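Local coordinates for protein glycosyl transferase (Staphylococcus aureus, PDB 5TZJ) that belongs to the family 2 glycosyltransferases, carries a TarS-type linker domain and holds uridine-diphosphate-N-acetylglucosamine in a pocket, at residues 13-24 with 49-57. Sequence-based numbering, arbitrary orientation.
Sequences EKYITELLNSLA and IVEKYRNKL
Tyr53 lies flat against Leu20 of helix 16-24 and makes the one hydrogen bond between the two segments. Leu20 CB sits over the middle of the ring in a CH-pi contact, 3.5 Å from the Tyr53 centroid and 8° off the ring normal. Leu20 CD1 reaches the CD1 and CE1 side of the same ring. The phenol OH of Tyr53 donates to Asn21 OD1 at 2.6 Å. Asn21 OD1 lies at the edge of the Tyr53 ring, near its plane. The hydroxyl, however, comes from above the amide plane, 44° out of it, and not along a lone pair. Thr17 CG2 also touches this hydroxyl, 3.3 Å from Tyr53 OH.

The other contacts are mostly apolar. Ile49 is extended beyond CG1 (chi2 165°), and its CD1 reaches Glu13 O at 3.5 Å, while CG2 meets Ile16 CG2 and Thr17 OG1. Glu13 OE1 accepts a hydrogen bond from Gln45 N. Val50 CG2 faces Ile16 CG1 and Leu20 CD1. At the far end, Leu57 CD1 packs on Leu23 CB at 4.0 Å. Ala24 CB presses tightly on Lys56 CD, 3.4 Å away.

Helix 16-24 thus packs against Ile49 and Val50 of helix 46-51 and against the turn and loop that follow, consistent with the Rossmann-like GT-A fold of family 2 glycosyltransferases. Ile16 and Leu23 also rest on strand 3-9 of the mixed sheet, and Val50 on strand 59-63.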
loop_
_atom_site.group_PDB
_atom_site.type_symbol
_atom_site.label_atom_id
_atom_site.label_comp_id
_atom_site.label_asym_id
_atom_site.label_seq_id
_atom_site.Cartn_x
_atom_site.Cartn_y
_atom_site.Cartn_z
ATOM N N GLU A 13 16.030 -17.851 3.186
ATOM C CA GLU A 13 17.427 -18.236 2.999
ATOM C C GLU A 13 17.828 -18.297 1.525
ATOM O O GLU A 13 18.999 -18.054 1.206
ATOM C CB GLU A 13 17.716 -19.571 3.692
ATOM C CG GLU A 13 17.607 -20.782 2.807
ATOM C CD GLU A 13 17.658 -22.079 3.602
ATOM O OE1 GLU A 13 18.302 -22.112 4.677
ATOM O OE2 GLU A 13 17.022 -23.063 3.162
ATOM N N LYS A 14 16.892 -18.607 0.615
ATOM C CA LYS A 14 17.251 -18.759 -0.791
ATOM C C LYS A 14 17.507 -17.429 -1.496
ATOM O O LYS A 14 18.106 -17.425 -2.575
ATOM C CB LYS A 14 16.167 -19.512 -1.560
ATOM C CG LYS A 14 15.601 -20.719 -0.859
ATOM C CD LYS A 14 16.606 -21.847 -0.713
ATOM C CE LYS A 14 15.938 -23.037 -0.007
ATOM N NZ LYS A 14 16.839 -24.212 0.119
ATOM N N TYR A 15 17.077 -16.301 -0.939
ATOM C CA TYR A 15 17.276 -15.032 -1.639
ATOM C C TYR A 15 17.890 -13.924 -0.796
ATOM O O TYR A 15 18.289 -12.906 -1.368
ATOM C CB TYR A 15 15.942 -14.521 -2.225
ATOM C CG TYR A 15 14.730 -14.775 -1.344
ATOM C CD1 TYR A 15 14.416 -13.919 -0.294
ATOM C CD2 TYR A 15 13.902 -15.874 -1.562
ATOM C CE1 TYR A 15 13.284 -14.142 0.526
ATOM C CE2 TYR A 15 12.773 -16.120 -0.754
ATOM C CZ TYR A 15 12.458 -15.251 0.301
ATOM O OH TYR A 15 11.329 -15.492 1.108
ATOM N N ILE A 16 17.976 -14.074 0.533
ATOM C CA ILE A 16 18.331 -12.927 1.364
ATOM C C ILE A 16 19.709 -12.383 1.016
ATOM O O ILE A 16 19.975 -11.195 1.231
ATOM C CB ILE A 16 18.241 -13.292 2.859
ATOM C CG1 ILE A 16 18.445 -12.055 3.734
ATOM C CG2 ILE A 16 19.207 -14.370 3.186
ATOM C CD1 ILE A 16 17.286 -11.055 3.644
ATOM N N THR A 17 20.575 -13.219 0.434
ATOM C CA THR A 17 21.908 -12.766 0.048
ATOM C C THR A 17 21.854 -11.639 -0.985
ATOM O O THR A 17 22.654 -10.695 -0.920
ATOM C CB THR A 17 22.724 -13.948 -0.482
ATOM O OG1 THR A 17 22.857 -14.928 0.558
ATOM C CG2 THR A 17 24.090 -13.508 -0.895
ATOM N N GLU A 18 20.945 -11.719 -1.962
ATOM C CA GLU A 18 20.912 -10.654 -2.966
ATOM C C GLU A 18 20.664 -9.295 -2.308
ATOM O O GLU A 18 21.373 -8.321 -2.598
ATOM C CB GLU A 18 19.867 -10.940 -4.051
ATOM C CG GLU A 18 19.660 -12.425 -4.357
ATOM C CD GLU A 18 20.799 -13.087 -5.136
ATOM O OE1 GLU A 18 20.586 -14.237 -5.565
ATOM O OE2 GLU A 18 21.895 -12.495 -5.327
ATOM N N LEU A 19 19.730 -9.230 -1.358
ATOM C CA LEU A 19 19.494 -7.974 -0.640
ATOM C C LEU A 19 20.739 -7.510 0.110
ATOM O O LEU A 19 21.164 -6.353 -0.019
ATOM C CB LEU A 19 18.338 -8.137 0.339
ATOM C CG LEU A 19 18.163 -6.970 1.320
ATOM C CD1 LEU A 19 18.026 -5.602 0.620
ATOM C CD2 LEU A 19 16.932 -7.256 2.180
ATOM N N LEU A 20 21.315 -8.390 0.939
ATOM C CA LEU A 20 22.447 -7.987 1.765
ATOM C C LEU A 20 23.647 -7.568 0.917
ATOM O O LEU A 20 24.373 -6.651 1.305
ATOM C CB LEU A 20 22.822 -9.110 2.731
ATOM C CG LEU A 20 21.699 -9.532 3.691
ATOM C CD1 LEU A 20 21.972 -10.915 4.306
ATOM C CD2 LEU A 20 21.483 -8.497 4.773
ATOM N N ASN A 21 23.853 -8.203 -0.247
ATOM C CA ASN A 21 24.927 -7.766 -1.145
ATOM C C ASN A 21 24.657 -6.355 -1.654
ATOM O O ASN A 21 25.585 -5.543 -1.775
ATOM C CB ASN A 21 25.081 -8.709 -2.344
ATOM C CG ASN A 21 25.712 -10.034 -1.991
ATOM O OD1 ASN A 21 26.352 -10.187 -0.944
ATOM N ND2 ASN A 21 25.545 -11.011 -2.882
ATOM N N SER A 22 23.382 -6.045 -1.939
ATOM C CA SER A 22 23.060 -4.720 -2.468
ATOM C C SER A 22 23.235 -3.653 -1.395
ATOM O O SER A 22 23.624 -2.518 -1.706
ATOM C CB SER A 22 21.634 -4.699 -3.031
ATOM O OG SER A 22 20.685 -4.417 -2.014
ATOM N N LEU A 23 22.972 -4.009 -0.125
ATOM C CA LEU A 23 23.279 -3.121 0.998
ATOM C C LEU A 23 24.791 -2.959 1.200
ATOM O O LEU A 23 25.279 -1.847 1.460
ATOM C CB LEU A 23 22.592 -3.654 2.261
ATOM C CG LEU A 23 21.051 -3.732 2.108
ATOM C CD1 LEU A 23 20.325 -4.071 3.409
ATOM C CD2 LEU A 23 20.548 -2.410 1.606
ATOM N N ALA A 24 25.560 -4.044 1.079
ATOM C CA ALA A 24 27.004 -3.904 1.270
ATOM C C ALA A 24 27.682 -3.197 0.095
ATOM O O ALA A 24 28.766 -2.627 0.275
ATOM C CB ALA A 24 27.639 -5.279 1.519
ATOM N N ILE A 49 22.892 -16.893 7.419
ATOM C CA ILE A 49 23.330 -16.091 6.269
ATOM C C ILE A 49 23.427 -14.616 6.646
ATOM O O ILE A 49 24.415 -13.946 6.319
ATOM C CB ILE A 49 22.412 -16.313 5.056
ATOM C CG1 ILE A 49 22.514 -17.777 4.610
ATOM C CG2 ILE A 49 22.843 -15.429 3.914
ATOM C CD1 ILE A 49 21.409 -18.216 3.675
ATOM N N VAL A 50 22.444 -14.098 7.383
ATOM C CA VAL A 50 22.506 -12.704 7.814
ATOM C C VAL A 50 23.774 -12.432 8.629
ATOM O O VAL A 50 24.413 -11.386 8.474
ATOM C CB VAL A 50 21.227 -12.315 8.585
ATOM C CG1 VAL A 50 21.416 -10.971 9.271
ATOM C CG2 VAL A 50 19.983 -12.248 7.626
ATOM N N GLU A 51 24.183 -13.376 9.489
ATOM C CA GLU A 51 25.330 -13.117 10.357
ATOM C C GLU A 51 26.658 -13.060 9.611
ATOM O O GLU A 51 27.642 -12.543 10.163
ATOM C CB GLU A 51 25.401 -14.168 11.476
ATOM C CG GLU A 51 24.438 -13.801 12.578
ATOM C CD GLU A 51 24.960 -12.616 13.366
ATOM O OE1 GLU A 51 24.104 -11.789 13.788
ATOM O OE2 GLU A 51 26.217 -12.537 13.572
ATOM N N LYS A 52 26.726 -13.569 8.380
ATOM C CA LYS A 52 27.955 -13.397 7.616
ATOM C C LYS A 52 28.225 -11.932 7.247
ATOM O O LYS A 52 29.341 -11.628 6.819
ATOM C CB LYS A 52 27.917 -14.264 6.350
ATOM C CG LYS A 52 27.566 -15.747 6.580
ATOM C CD LYS A 52 27.572 -16.518 5.252
ATOM C CE LYS A 52 26.762 -17.810 5.314
ATOM N NZ LYS A 52 27.599 -19.020 5.619
ATOM N N TYR A 53 27.251 -11.025 7.418
ATOM C CA TYR A 53 27.412 -9.608 7.090
ATOM C C TYR A 53 27.647 -8.717 8.312
ATOM O O TYR A 53 27.737 -7.491 8.153
ATOM C CB TYR A 53 26.176 -9.114 6.316
ATOM C CG TYR A 53 26.078 -9.749 4.943
ATOM C CD1 TYR A 53 25.533 -11.020 4.795
ATOM C CD2 TYR A 53 26.572 -9.088 3.789
ATOM C CE1 TYR A 53 25.456 -11.624 3.565
ATOM C CE2 TYR A 53 26.493 -9.686 2.534
ATOM C CZ TYR A 53 25.930 -10.964 2.434
ATOM O OH TYR A 53 25.833 -11.609 1.220
ATOM N N ARG A 54 27.763 -9.320 9.505
ATOM C CA ARG A 54 27.974 -8.621 10.782
ATOM C C ARG A 54 29.111 -7.582 10.740
ATOM O O ARG A 54 28.974 -6.473 11.279
ATOM C CB ARG A 54 28.254 -9.685 11.864
ATOM C CG ARG A 54 28.800 -9.213 13.208
ATOM C CD ARG A 54 27.734 -8.568 14.093
ATOM N NE ARG A 54 26.520 -9.372 14.251
ATOM C CZ ARG A 54 25.375 -8.884 14.731
ATOM N NH1 ARG A 54 25.304 -7.600 15.079
ATOM N NH2 ARG A 54 24.287 -9.651 14.832
ATOM N N ASN A 55 30.242 -7.926 10.142
ATOM C CA ASN A 55 31.354 -6.986 10.096
ATOM C C ASN A 55 31.394 -6.225 8.788
ATOM O O ASN A 55 32.257 -5.367 8.609
ATOM C CB ASN A 55 32.703 -7.684 10.324
ATOM C CG ASN A 55 32.813 -8.351 11.694
ATOM O OD1 ASN A 55 32.351 -7.819 12.713
ATOM N ND2 ASN A 55 33.466 -9.497 11.724
ATOM N N LYS A 56 30.482 -6.523 7.871
ATOM C CA LYS A 56 30.406 -5.816 6.604
ATOM C C LYS A 56 29.399 -4.675 6.659
ATOM O O LYS A 56 29.623 -3.609 6.069
ATOM C CB LYS A 56 30.038 -6.812 5.498
ATOM C CG LYS A 56 30.391 -6.381 4.106
ATOM C CD LYS A 56 29.847 -7.388 3.107
ATOM C CE LYS A 56 30.785 -7.558 1.925
ATOM N NZ LYS A 56 31.618 -8.773 2.121
ATOM N N LEU A 57 28.293 -4.884 7.376
ATOM C CA LEU A 57 27.247 -3.893 7.551
ATOM C C LEU A 57 27.158 -3.500 9.018
ATOM O O LEU A 57 27.552 -4.250 9.904
ATOM C CB LEU A 57 25.907 -4.452 7.072
ATOM C CG LEU A 57 25.930 -4.594 5.543
ATOM C CD1 LEU A 57 24.785 -5.490 5.045
ATOM C CD2 LEU A 57 25.905 -3.208 4.838
#